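Local coordinates for protein thiol transferase (Phanerochaete chrysosporium, PDB 4F0B) that probably acts as a Ure2p-type glutathione transferase with thiol transferase chemistry, and here binds oxidized glutathione between its two domains, at residues 21-26 and 87-92; 41-45 and 54-58; 64-68 and 80-84; 125-130 and 158-162. One frame throughout, in Å; residues are numbered along the deposited sequence.

Interaction 1 (21-26 and 87-92); sequences VPAILL and ILLYLA
L25 reaches across from helix 20-33 into the L88–L91 side of helix 84-95 and can be followed outward atom by atom. Its CB lies 3.8 Å from L88 CD2. With CG anti to the backbone N (chi1 180°), the branch runs on toward the partner helix, and the CD2 methyl does most of the touching: it rests 3.6 Å from the backbone L88 O, and meets both L88 CD2 and L91 CB. L88 answers from the other helix. Its CD2 methyl slots between L25 and the preceding turn, 3.6 Å from V21 O, while its CD1 only grazes V21 CG2. At the N-terminal end P22 CB sits 3.8 Å from I87 CG2, and one turn further on L26 and L91 cross at about a right angle, L26 CG 4.0 Å from L91 CD1. The two axes run nearly parallel, 18° apart and 9.9 Å at closest approach. This is the packing of two helices on one face of the thioredoxin-like sheet of a glutathione transferase: I87 and L91 also lie on I74 of strand 73-76, and V21 also touches I181 of helix 178-187. Every touching residue is buried and side chains meet one another carbon to carbon; both carbonyls that meet methyls, V21 O and L88 O, are already bonded within their own helices, which implies a join made by close fit and exclusion of water.

Interaction 2 (41-45 and 54-58); sequences VKMSI and HNQVK. With GDS (oxidized glutathione disulfide), chain C.
I45, V57 and K58 border the glycine end of the glutathione pocket, where 43-45 and 55-57 run side by side in the same sense just beyond strand 38-42. S44 makes both bonds of a single parallel bridge around Q56: S44 N gives its hydrogen to N55 O at 2.8 Å, nearly straight at 165°, and S44 O takes V57 N at 3.1 Å. M43 bends back at chi2 and chi3, laying SD against N55 CB while CE comes up to Q56 O. A water joins K42 O to N55 ND2 at the outer end. Q56 points its backbone-to-CB bond away, but a turn at chi2 (-74°) brings the amide back so that OE1 accepts K58 N at 2.8 Å, the donor lying above the carbonyl plane. Replacing Q56 by alanine would probably leave K58 N without this acceptor and let the V57–K58 turn shift. On the ligand side I45 and V57 lie side by side, I45 CG2 4.0 Å from V57 CG1, with I45 CG2 also 3.7 Å from O2, the cysteine carbonyl oxygen of the oxidized glutathione. K58 CE approaches the glycine carboxylate oxygen OE3 at 3.3 Å, while K58 NZ bonds G69 O; S44 OG bonds D49. The two backbone bonds thus let I45 and V57 present an apolar surface to the ligand, and the lysine charge would probably favour its glycine carboxylate.

Interaction 3 (64-68 and 80-84); sequences KICPN and PVFET. With GDS (oxidized glutathione disulfide), chain C.
The F82 ring carries P67 over one face, with P67 CD 3.7 Å from the ring centroid and 19° off the normal, a CH-pi contact displaced toward the rim. A water lies at the ring's edge, in its plane, and C66 SG approaches obliquely, 4.6 Å from the centroid, as a sulfur-aromatic contact. Chi1 71° puts CG between the backbone N and the carbonyl carbon, the crowded position, which swings the ring against P67; F82 CB lies 3.5 Å from C66 SG. W118 of the second subunit meets the same ring edge-to-face, placing F82 in the dimer interface too. With an alanine at F82, P67 is likely to lose its aromatic face and W118 of the other chain its ring partner, and a gap to open beside C66. The edge water ties two more flat groups, the N68 amide and the E83 carboxylate, 36° apart: it accepts from N68 ND2 at 2.9 Å and donates to E83 OE2 at 2.8 Å. N68 OD1 bonds R157 of the second subunit. E83 OE1 takes N1 of the glutathione disulfide at 2.7 Å, while T84 N and T84 OG1 grip the carboxylate OE2 and OE1, the latter at 2.6 Å. E83 thus receives the ammonium and T84 gives the carboxylate two donors, as in the Glu-Ser/Thr pair of other glutathione transferases, and the N68 water bridge probably helps to hold E83.

Interaction 4 (125-130 and 158-162); sequences GIGPMQ and LYRVL. With GDS (oxidized glutathione disulfide), chain C.
Q130 and Y159 meet almost at a right angle, the amide plane of Q130 turned 67° from the tyrosine ring. The hydroxyl Y159 OH donates to Q130 OE1 at 2.7 Å; OE1 lies at the ring's edge, in its plane, and the donor stands somewhat tilted from the carbonyl plane. Q130 gets there by an outstretched chain, CG anti to the backbone N (chi1 -167°) and extended beyond it, while NE2 is held by W186 O and T193 OG1, which fixes the amide's rotation. I126 stands across the same ring: its CD1 lies over one face, and its CG2 comes within 3.7 Å of Y159 OH. CD1 also reaches L162 CD2 at 4.3 Å. Helices 109-139 and 145-166 are consecutive in the all-helical C-terminal domain of the glutathione transferase fold and run antiparallel here, the segment axes 153° apart and 10.9 Å at closest approach. I126 and L158 slide past each other in opposite directions, CG1 of I126 3.9 Å from CB of L158. The L158 CD1 methyl settles on the bare backbone of G125, 3.5 Å from G125 C, and also meets M129 CB at 3.8 Å. A CB on G125 would come tightly against L158 CD2, so the lack of a side chain probably helps the leucine to approach. On the far side the kinked turn at P128 faces the disulfide ligand, P128 N lying 3.3 Å from its oxygen OE6, the carboxylate of the second glycine, and P128 packs on P128 of the second subunit.

Three of the contacts line one oxidized glutathione disulfide: interaction 2 at the glycine end of one half, interaction 3 at its gamma-glutamyl end, and interaction 4 beside a glycine carboxylate of the other half. Interactions 2 and 3 touch directly, K58 NZ standing 3.4 Å from N68 O. Interaction 1 adjoins the gamma-glutamyl end through T84: V21 CG2 lies 3.9 Å from T84 CG2, and I87 CG1 3.6 Å from V81 O, linking helix 84-95 to strand 79-82. Interaction 4, in the helical domain, touches none of the others, its nearest atoms about 8 Å from interaction 3; the ligand spans that gap. Segments of all four reach the second subunit.

Interaction 1 (21-26 and 87-92)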
# COMPACT_ATOMS: atom_id res chain seq x y z
N VAL A 21 -3.19 -2.69 14.45
CA VAL A 21 -1.87 -2.09 14.31
C VAL A 21 -1.74 -0.63 14.78
O VAL A 21 -0.74 -0.29 15.44
CB VAL A 21 -1.17 -2.38 12.95
CG1 VAL A 21 -1.12 -3.87 12.70
CG2 VAL A 21 -1.82 -1.66 11.78
N PRO A 22 -2.75 0.24 14.52
CA PRO A 22 -2.59 1.57 15.13
C PRO A 22 -2.66 1.55 16.64
O PRO A 22 -2.02 2.39 17.28
CB PRO A 22 -3.76 2.39 14.53
CG PRO A 22 -4.16 1.61 13.24
CD PRO A 22 -3.97 0.16 13.67
N ALA A 23 -3.43 0.63 17.23
CA ALA A 23 -3.52 0.55 18.69
C ALA A 23 -2.18 0.10 19.28
O ALA A 23 -1.76 0.59 20.33
CB ALA A 23 -4.67 -0.38 19.13
N ILE A 24 -1.52 -0.83 18.60
CA ILE A 24 -0.17 -1.22 19.01
C ILE A 24 0.77 -0.01 19.02
O ILE A 24 1.42 0.25 20.03
CB ILE A 24 0.37 -2.32 18.12
CG1 ILE A 24 -0.39 -3.63 18.37
CG2 ILE A 24 1.90 -2.49 18.36
CD1 ILE A 24 -0.09 -4.74 17.32
N LEU A 25 0.79 0.77 17.93
CA LEU A 25 1.64 1.94 17.95
C LEU A 25 1.25 2.94 19.04
O LEU A 25 2.12 3.47 19.73
CB LEU A 25 1.65 2.61 16.58
CG LEU A 25 2.53 3.87 16.52
CD1 LEU A 25 3.99 3.60 16.85
CD2 LEU A 25 2.38 4.48 15.14
N LEU A 26 -0.06 3.20 19.22
CA LEU A 26 -0.48 4.12 20.29
C LEU A 26 0.03 3.66 21.64
O LEU A 26 0.51 4.46 22.44
CB LEU A 26 -2.01 4.25 20.30
CG LEU A 26 -2.54 5.08 19.12
CD1 LEU A 26 -4.02 4.80 18.88
CD2 LEU A 26 -2.32 6.57 19.40
N ILE A 87 -1.93 5.76 8.76
CA ILE A 87 -2.19 6.07 10.18
C ILE A 87 -0.89 5.91 11.00
O ILE A 87 -0.55 6.79 11.81
CB ILE A 87 -3.27 5.16 10.74
CG1 ILE A 87 -4.61 5.44 10.04
CG2 ILE A 87 -3.40 5.37 12.27
CD1 ILE A 87 -5.67 4.35 10.24
N LEU A 88 -0.16 4.81 10.74
CA LEU A 88 1.11 4.61 11.45
C LEU A 88 2.07 5.76 11.17
O LEU A 88 2.71 6.30 12.08
CB LEU A 88 1.73 3.27 11.04
CG LEU A 88 0.91 2.04 11.43
CD1 LEU A 88 1.58 0.77 10.89
CD2 LEU A 88 0.81 1.85 12.94
N LEU A 89 2.19 6.13 9.90
CA LEU A 89 3.08 7.24 9.52
C LEU A 89 2.65 8.57 10.16
O LEU A 89 3.49 9.33 10.64
CB LEU A 89 3.15 7.37 8.00
CG LEU A 89 3.96 6.22 7.36
CD1 LEU A 89 3.57 6.12 5.91
CD2 LEU A 89 5.42 6.53 7.47
N TYR A 90 1.35 8.86 10.15
CA TYR A 90 0.85 10.09 10.76
C TYR A 90 1.15 10.16 12.25
O TYR A 90 1.61 11.17 12.77
CB TYR A 90 -0.66 10.17 10.58
CG TYR A 90 -1.25 11.44 11.17
CD1 TYR A 90 -1.31 12.62 10.41
CD2 TYR A 90 -1.71 11.48 12.49
CE1 TYR A 90 -1.82 13.80 10.96
CE2 TYR A 90 -2.22 12.66 13.04
CZ TYR A 90 -2.27 13.81 12.28
OH TYR A 90 -2.79 14.98 12.83
N LEU A 91 0.84 9.07 12.95
CA LEU A 91 1.04 9.05 14.39
C LEU A 91 2.52 9.16 14.71
O LEU A 91 2.91 9.86 15.67
CB LEU A 91 0.44 7.79 15.00
CG LEU A 91 -1.09 7.71 15.02
CD1 LEU A 91 -1.54 6.33 15.48
CD2 LEU A 91 -1.67 8.79 15.95
N ALA A 92 3.36 8.48 13.93
CA ALA A 92 4.79 8.63 14.14
C ALA A 92 5.24 10.07 13.94
O ALA A 92 5.99 10.61 14.77
CB ALA A 92 5.57 7.68 13.24

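Interaction 2 (41-45 and 54-58)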
# COMPACT_ATOMS: atom_id res chain seq x y z
N VAL A 41 -13.33 3.28 19.36
CA VAL A 41 -14.71 3.05 18.90
C VAL A 41 -14.66 1.75 18.14
O VAL A 41 -14.06 1.67 17.06
CB VAL A 41 -15.20 4.18 17.99
CG1 VAL A 41 -16.61 3.86 17.47
CG2 VAL A 41 -15.20 5.50 18.75
N LYS A 42 -15.31 0.73 18.69
CA LYS A 42 -15.35 -0.57 18.07
C LYS A 42 -16.46 -0.62 16.98
O LYS A 42 -17.64 -0.40 17.25
CB LYS A 42 -15.54 -1.65 19.15
CG LYS A 42 -15.32 -3.05 18.63
CD LYS A 42 -15.52 -4.07 19.74
CE LYS A 42 -15.18 -5.47 19.26
NZ LYS A 42 -15.61 -6.49 20.27
N MET A 43 -16.06 -0.90 15.75
CA MET A 43 -16.95 -0.82 14.60
C MET A 43 -17.29 -2.20 14.10
O MET A 43 -16.40 -3.07 14.00
CB MET A 43 -16.28 -0.03 13.44
CG MET A 43 -15.90 1.37 13.85
SD MET A 43 -17.33 2.48 13.85
CE MET A 43 -17.65 2.59 12.10
N SER A 44 -18.55 -2.42 13.77
CA SER A 44 -18.91 -3.62 13.02
C SER A 44 -18.38 -3.56 11.61
O SER A 44 -18.55 -2.55 10.92
CB SER A 44 -20.42 -3.79 12.99
OG SER A 44 -20.72 -4.76 11.98
N ILE A 45 -17.73 -4.64 11.20
CA ILE A 45 -17.23 -4.78 9.83
C ILE A 45 -18.06 -5.81 9.08
O ILE A 45 -17.65 -6.27 8.01
CB ILE A 45 -15.74 -5.22 9.79
CG1 ILE A 45 -15.58 -6.56 10.48
CG2 ILE A 45 -14.90 -4.13 10.45
CD1 ILE A 45 -14.21 -7.23 10.24
N HIS A 54 -25.30 1.64 14.49
CA HIS A 54 -24.70 2.95 14.21
C HIS A 54 -23.18 2.82 13.93
O HIS A 54 -22.66 3.37 12.96
CB HIS A 54 -24.93 3.94 15.39
CG HIS A 54 -24.25 5.26 15.21
ND1 HIS A 54 -23.08 5.59 15.87
CD2 HIS A 54 -24.57 6.34 14.45
CE1 HIS A 54 -22.69 6.80 15.50
NE2 HIS A 54 -23.60 7.29 14.66
N ASN A 55 -22.48 2.08 14.79
CA ASN A 55 -21.04 1.87 14.64
C ASN A 55 -20.78 0.72 13.66
O ASN A 55 -20.52 -0.41 14.05
CB ASN A 55 -20.37 1.62 16.00
CG ASN A 55 -20.32 2.87 16.88
OD1 ASN A 55 -20.48 3.99 16.39
ND2 ASN A 55 -20.06 2.69 18.17
N GLN A 56 -20.89 1.05 12.38
CA GLN A 56 -20.79 0.08 11.29
C GLN A 56 -20.08 0.80 10.14
O GLN A 56 -20.36 1.97 9.87
CB GLN A 56 -22.19 -0.40 10.89
CG GLN A 56 -22.19 -1.79 10.21
CD GLN A 56 -21.68 -1.76 8.78
OE1 GLN A 56 -21.91 -0.80 8.04
NE2 GLN A 56 -21.00 -2.82 8.37
N VAL A 57 -19.16 0.11 9.48
CA VAL A 57 -18.24 0.79 8.56
C VAL A 57 -18.83 1.43 7.32
O VAL A 57 -18.18 2.29 6.74
CB VAL A 57 -17.07 -0.12 8.12
CG1 VAL A 57 -16.19 -0.47 9.34
CG2 VAL A 57 -17.59 -1.37 7.43
N LYS A 58 -20.07 1.05 6.94
CA LYS A 58 -20.69 1.66 5.76
C LYS A 58 -21.64 2.80 6.12
O LYS A 58 -22.28 3.38 5.23
CB LYS A 58 -21.44 0.60 4.95
CG LYS A 58 -20.55 -0.58 4.47
CD LYS A 58 -19.25 -0.07 3.83
CE LYS A 58 -18.41 -1.25 3.30
NZ LYS A 58 -17.09 -0.76 2.76
N1 GDS C . -6.02 -1.13 3.02
CA1 GDS C . -6.86 -0.97 4.25
C1 GDS C . -5.92 -0.62 5.43
OE1 GDS C . -4.73 -1.03 5.39
OE2 GDS C . -6.39 0.06 6.36
CB1 GDS C . -7.58 -2.29 4.56
CG1 GDS C . -8.55 -2.16 5.75
CD1 GDS C . -9.45 -3.38 5.80
O1 GDS C . -9.39 -4.34 5.05
N2 GDS C . -10.44 -3.32 6.75
CA2 GDS C . -11.41 -4.40 6.97
C2 GDS C . -12.81 -3.84 6.96
O2 GDS C . -13.09 -2.75 7.53
CB2 GDS C . -11.22 -5.11 8.32
SG2 GDS C . -9.57 -5.75 8.61
N3 GDS C . -13.71 -4.60 6.31
CA3 GDS C . -15.11 -4.18 6.27
C3 GDS C . -15.68 -4.20 4.89
OE3 GDS C . -16.85 -3.81 4.78
OE4 GDS C . -14.95 -4.58 3.94
N4 GDS C . -8.03 -6.67 4.01
CA4 GDS C . -7.10 -6.64 2.90
C4 GDS C . -5.89 -5.66 3.11
OE5 GDS C . -5.55 -5.34 4.26
OE6 GDS C . -5.35 -5.27 2.06
C5 GDS C . -8.68 -7.81 4.30
O5 GDS C . -8.50 -8.86 3.65
CA5 GDS C . -9.66 -7.76 5.46
N5 GDS C . -10.85 -8.59 5.14
CB5 GDS C . -8.88 -8.28 6.70
SG5 GDS C . -9.84 -8.05 8.19
CA6 GDS C . -14.15 -7.65 2.69
C6 GDS C . -13.82 -8.68 1.59
OE7 GDS C . -12.62 -8.83 1.27
OE8 GDS C . -14.79 -9.27 1.05
N6 GDS C . -15.36 -6.93 2.28
CB6 GDS C . -14.40 -8.37 4.06
CG6 GDS C . -13.17 -9.06 4.72
CD6 GDS C . -12.11 -8.05 5.08
O6 GDS C . -12.30 -6.86 5.27
O HOH W 1 -19.32 0.04 19.33

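Interaction 3 (64-68 and 80-84)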
# COMPACT_ATOMS: atom_id res chain seq x y z
N LYS A 64 -17.39 10.00 6.22
CA LYS A 64 -16.72 11.30 6.34
C LYS A 64 -15.32 11.22 6.93
O LYS A 64 -14.50 12.14 6.77
CB LYS A 64 -17.55 12.28 7.21
CG LYS A 64 -18.87 12.71 6.58
CD LYS A 64 -19.60 13.72 7.47
CE LYS A 64 -20.94 14.11 6.86
NZ LYS A 64 -21.65 15.16 7.66
N ILE A 65 -15.04 10.12 7.64
CA ILE A 65 -13.74 9.89 8.25
C ILE A 65 -12.95 8.95 7.35
O ILE A 65 -11.78 9.22 7.05
CB ILE A 65 -13.90 9.30 9.64
CG1 ILE A 65 -14.57 10.35 10.55
CG2 ILE A 65 -12.55 8.87 10.23
CD1 ILE A 65 -15.13 9.77 11.87
N CYS A 66 -13.58 7.87 6.91
CA CYS A 66 -12.91 6.91 6.01
C CYS A 66 -13.78 6.70 4.78
O CYS A 66 -14.77 5.98 4.84
CB CYS A 66 -12.71 5.56 6.68
SG CYS A 66 -11.89 4.39 5.57
N PRO A 67 -13.42 7.34 3.66
CA PRO A 67 -14.30 7.25 2.48
C PRO A 67 -14.41 5.84 1.91
O PRO A 67 -15.36 5.54 1.18
CB PRO A 67 -13.67 8.22 1.47
CG PRO A 67 -12.30 8.52 1.99
CD PRO A 67 -12.30 8.28 3.50
N ASN A 68 -13.47 4.96 2.25
CA ASN A 68 -13.50 3.59 1.83
C ASN A 68 -14.44 2.72 2.65
O ASN A 68 -14.69 1.58 2.29
CB ASN A 68 -12.07 3.02 1.92
CG ASN A 68 -11.91 1.68 1.21
OD1 ASN A 68 -12.47 1.43 0.14
ND2 ASN A 68 -11.06 0.82 1.78
N PRO A 80 -8.96 13.60 10.00
CA PRO A 80 -9.12 12.16 9.79
C PRO A 80 -7.95 11.53 9.04
O PRO A 80 -7.35 12.14 8.15
CB PRO A 80 -10.40 12.08 8.92
CG PRO A 80 -10.35 13.35 8.09
CD PRO A 80 -9.70 14.41 9.00
N VAL A 81 -7.62 10.29 9.41
CA VAL A 81 -6.62 9.53 8.67
C VAL A 81 -7.14 8.11 8.50
O VAL A 81 -7.50 7.44 9.49
CB VAL A 81 -5.24 9.47 9.42
CG1 VAL A 81 -4.20 8.84 8.51
CG2 VAL A 81 -4.79 10.87 9.87
N PHE A 82 -7.16 7.64 7.26
CA PHE A 82 -7.52 6.24 6.99
C PHE A 82 -6.35 5.55 6.29
O PHE A 82 -5.38 6.22 5.88
CB PHE A 82 -8.88 6.11 6.21
CG PHE A 82 -8.83 6.55 4.76
CD1 PHE A 82 -8.81 7.89 4.42
CD2 PHE A 82 -8.86 5.61 3.74
CE1 PHE A 82 -8.76 8.30 3.08
CE2 PHE A 82 -8.81 6.01 2.39
CZ PHE A 82 -8.77 7.34 2.07
N GLU A 83 -6.45 4.21 6.22
CA GLU A 83 -5.42 3.25 5.74
C GLU A 83 -4.36 3.00 6.81
O GLU A 83 -3.61 3.92 7.20
CB GLU A 83 -4.74 3.72 4.43
CG GLU A 83 -5.70 3.82 3.25
CD GLU A 83 -6.17 2.47 2.73
OE1 GLU A 83 -5.37 1.49 2.78
OE2 GLU A 83 -7.33 2.35 2.31
N THR A 84 -4.33 1.76 7.30
CA THR A 84 -3.37 1.34 8.35
C THR A 84 -2.02 2.05 8.26
O THR A 84 -1.61 2.73 9.21
CB THR A 84 -3.09 -0.19 8.30
OG1 THR A 84 -2.76 -0.56 6.95
CG2 THR A 84 -4.28 -0.98 8.80
N1 GDS C . -6.02 -1.13 3.02
CA1 GDS C . -6.86 -0.97 4.25
C1 GDS C . -5.92 -0.62 5.43
OE1 GDS C . -4.73 -1.03 5.39
OE2 GDS C . -6.39 0.06 6.36
CB1 GDS C . -7.58 -2.29 4.56
CG1 GDS C . -8.55 -2.16 5.75
CD1 GDS C . -9.45 -3.38 5.80
O1 GDS C . -9.39 -4.34 5.05
N2 GDS C . -10.44 -3.32 6.75
CA2 GDS C . -11.41 -4.40 6.97
C2 GDS C . -12.81 -3.84 6.96
O2 GDS C . -13.09 -2.75 7.53
CB2 GDS C . -11.22 -5.11 8.32
SG2 GDS C . -9.57 -5.75 8.61
N3 GDS C . -13.71 -4.60 6.31
CA3 GDS C . -15.11 -4.18 6.27
C3 GDS C . -15.68 -4.20 4.89
OE3 GDS C . -16.85 -3.81 4.78
OE4 GDS C . -14.95 -4.58 3.94
N4 GDS C . -8.03 -6.67 4.01
CA4 GDS C . -7.10 -6.64 2.90
C4 GDS C . -5.89 -5.66 3.11
OE5 GDS C . -5.55 -5.34 4.26
OE6 GDS C . -5.35 -5.27 2.06
C5 GDS C . -8.68 -7.81 4.30
O5 GDS C . -8.50 -8.86 3.65
CA5 GDS C . -9.66 -7.76 5.46
N5 GDS C . -10.85 -8.59 5.14
CB5 GDS C . -8.88 -8.28 6.70
SG5 GDS C . -9.84 -8.05 8.19
CA6 GDS C . -14.15 -7.65 2.69
C6 GDS C . -13.82 -8.68 1.59
OE7 GDS C . -12.62 -8.83 1.27
OE8 GDS C . -14.79 -9.27 1.05
N6 GDS C . -15.36 -6.93 2.28
CB6 GDS C . -14.40 -8.37 4.06
CG6 GDS C . -13.17 -9.06 4.72
CD6 GDS C . -12.11 -8.05 5.08
O6 GDS C . -12.30 -6.86 5.27
O HOH W 2 -9.50 1.94 4.00

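Interaction 4 (125-130 and 158-162)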
# COMPACT_ATOMS: atom_id res chain seq x y z
N GLY A 125 1.08 -6.20 -0.76
CA GLY A 125 1.45 -7.60 -0.86
C GLY A 125 0.82 -8.44 0.23
O GLY A 125 -0.23 -9.07 0.03
N ILE A 126 1.44 -8.45 1.40
CA ILE A 126 0.98 -9.33 2.48
C ILE A 126 -0.51 -9.08 2.88
O ILE A 126 -1.30 -10.01 2.96
CB ILE A 126 1.89 -9.22 3.71
CG1 ILE A 126 3.22 -9.95 3.39
CG2 ILE A 126 1.26 -9.90 4.93
CD1 ILE A 126 4.35 -9.75 4.43
N GLY A 127 -0.90 -7.83 3.15
CA GLY A 127 -2.26 -7.61 3.59
C GLY A 127 -3.29 -8.05 2.55
O GLY A 127 -4.20 -8.85 2.83
N PRO A 128 -3.16 -7.57 1.30
CA PRO A 128 -4.16 -7.96 0.28
C PRO A 128 -4.13 -9.47 0.04
O PRO A 128 -5.20 -10.10 -0.03
CB PRO A 128 -3.69 -7.20 -0.96
CG PRO A 128 -3.08 -5.90 -0.36
CD PRO A 128 -2.37 -6.40 0.89
N MET A 129 -2.95 -10.07 -0.13
CA MET A 129 -2.91 -11.48 -0.54
C MET A 129 -3.23 -12.45 0.59
O MET A 129 -3.99 -13.41 0.39
CB MET A 129 -1.55 -11.81 -1.14
CG MET A 129 -1.25 -11.02 -2.40
SD MET A 129 -2.37 -11.36 -3.79
CE MET A 129 -3.49 -9.97 -3.72
N GLN A 130 -2.75 -12.14 1.81
CA GLN A 130 -3.11 -12.98 2.94
C GLN A 130 -4.60 -12.77 3.28
O GLN A 130 -5.28 -13.73 3.66
CB GLN A 130 -2.20 -12.68 4.13
CG GLN A 130 -2.32 -13.76 5.24
CD GLN A 130 -1.47 -13.43 6.43
OE1 GLN A 130 -0.51 -12.68 6.32
NE2 GLN A 130 -1.82 -13.99 7.57
N LEU A 158 5.42 -14.28 -0.42
CA LEU A 158 5.64 -13.02 0.29
C LEU A 158 6.33 -13.23 1.63
O LEU A 158 7.24 -12.44 2.00
CB LEU A 158 4.31 -12.33 0.49
CG LEU A 158 3.69 -11.76 -0.80
CD1 LEU A 158 2.20 -11.50 -0.57
CD2 LEU A 158 4.41 -10.47 -1.28
N TYR A 159 5.93 -14.28 2.37
CA TYR A 159 6.61 -14.58 3.63
C TYR A 159 8.04 -15.05 3.43
O TYR A 159 8.86 -14.83 4.33
CB TYR A 159 5.77 -15.51 4.52
CG TYR A 159 4.73 -14.72 5.29
CD1 TYR A 159 3.45 -14.52 4.80
CD2 TYR A 159 5.06 -14.11 6.50
CE1 TYR A 159 2.51 -13.80 5.52
CE2 TYR A 159 4.11 -13.37 7.20
CZ TYR A 159 2.84 -13.25 6.72
OH TYR A 159 1.90 -12.51 7.44
N ARG A 160 8.37 -15.64 2.27
CA ARG A 160 9.74 -16.02 2.02
C ARG A 160 10.57 -14.75 1.80
O ARG A 160 11.72 -14.66 2.29
CB ARG A 160 9.80 -16.90 0.77
CG ARG A 160 11.25 -17.34 0.43
CD ARG A 160 11.88 -18.22 1.54
NE ARG A 160 11.04 -19.39 1.80
CZ ARG A 160 10.94 -19.99 2.99
NH1 ARG A 160 11.65 -19.56 4.03
NH2 ARG A 160 10.15 -21.05 3.13
N VAL A 161 10.01 -13.77 1.10
CA VAL A 161 10.69 -12.47 0.97
C VAL A 161 10.96 -11.88 2.38
O VAL A 161 12.09 -11.43 2.69
CB VAL A 161 9.84 -11.47 0.16
CG1 VAL A 161 10.48 -10.06 0.18
CG2 VAL A 161 9.70 -11.97 -1.31
N LEU A 162 9.96 -11.90 3.26
CA LEU A 162 10.14 -11.34 4.61
C LEU A 162 11.16 -12.17 5.40
O LEU A 162 12.03 -11.59 6.11
CB LEU A 162 8.79 -11.30 5.33
CG LEU A 162 8.82 -10.73 6.73
CD1 LEU A 162 9.24 -9.27 6.70
CD2 LEU A 162 7.41 -10.86 7.30
N1 GDS C . -6.02 -1.13 3.02
CA1 GDS C . -6.86 -0.97 4.25
C1 GDS C . -5.92 -0.62 5.43
OE1 GDS C . -4.73 -1.03 5.39
OE2 GDS C . -6.39 0.06 6.36
CB1 GDS C . -7.58 -2.29 4.56
CG1 GDS C . -8.55 -2.16 5.75
CD1 GDS C . -9.45 -3.38 5.80
O1 GDS C . -9.39 -4.34 5.05
N2 GDS C . -10.44 -3.32 6.75
CA2 GDS C . -11.41 -4.40 6.97
C2 GDS C . -12.81 -3.84 6.96
O2 GDS C . -13.09 -2.75 7.53
CB2 GDS C . -11.22 -5.11 8.32
SG2 GDS C . -9.57 -5.75 8.61
N3 GDS C . -13.71 -4.60 6.31
CA3 GDS C . -15.11 -4.18 6.27
C3 GDS C . -15.68 -4.20 4.89
OE3 GDS C . -16.85 -3.81 4.78
OE4 GDS C . -14.95 -4.58 3.94
N4 GDS C . -8.03 -6.67 4.01
CA4 GDS C . -7.10 -6.64 2.90
C4 GDS C . -5.89 -5.66 3.11
OE5 GDS C . -5.55 -5.34 4.26
OE6 GDS C . -5.35 -5.27 2.06
C5 GDS C . -8.68 -7.81 4.30
O5 GDS C . -8.50 -8.86 3.65
CA5 GDS C . -9.66 -7.76 5.46
N5 GDS C . -10.85 -8.59 5.14
CB5 GDS C . -8.88 -8.28 6.70
SG5 GDS C . -9.84 -8.05 8.19
CA6 GDS C . -14.15 -7.65 2.69
C6 GDS C . -13.82 -8.68 1.59
OE7 GDS C . -12.62 -8.83 1.27
OE8 GDS C . -14.79 -9.27 1.05
N6 GDS C . -15.36 -6.93 2.28
CB6 GDS C . -14.40 -8.37 4.06
CG6 GDS C . -13.17 -9.06 4.72
CD6 GDS C . -12.11 -8.05 5.08
O6 GDS C . -12.30 -6.86 5.27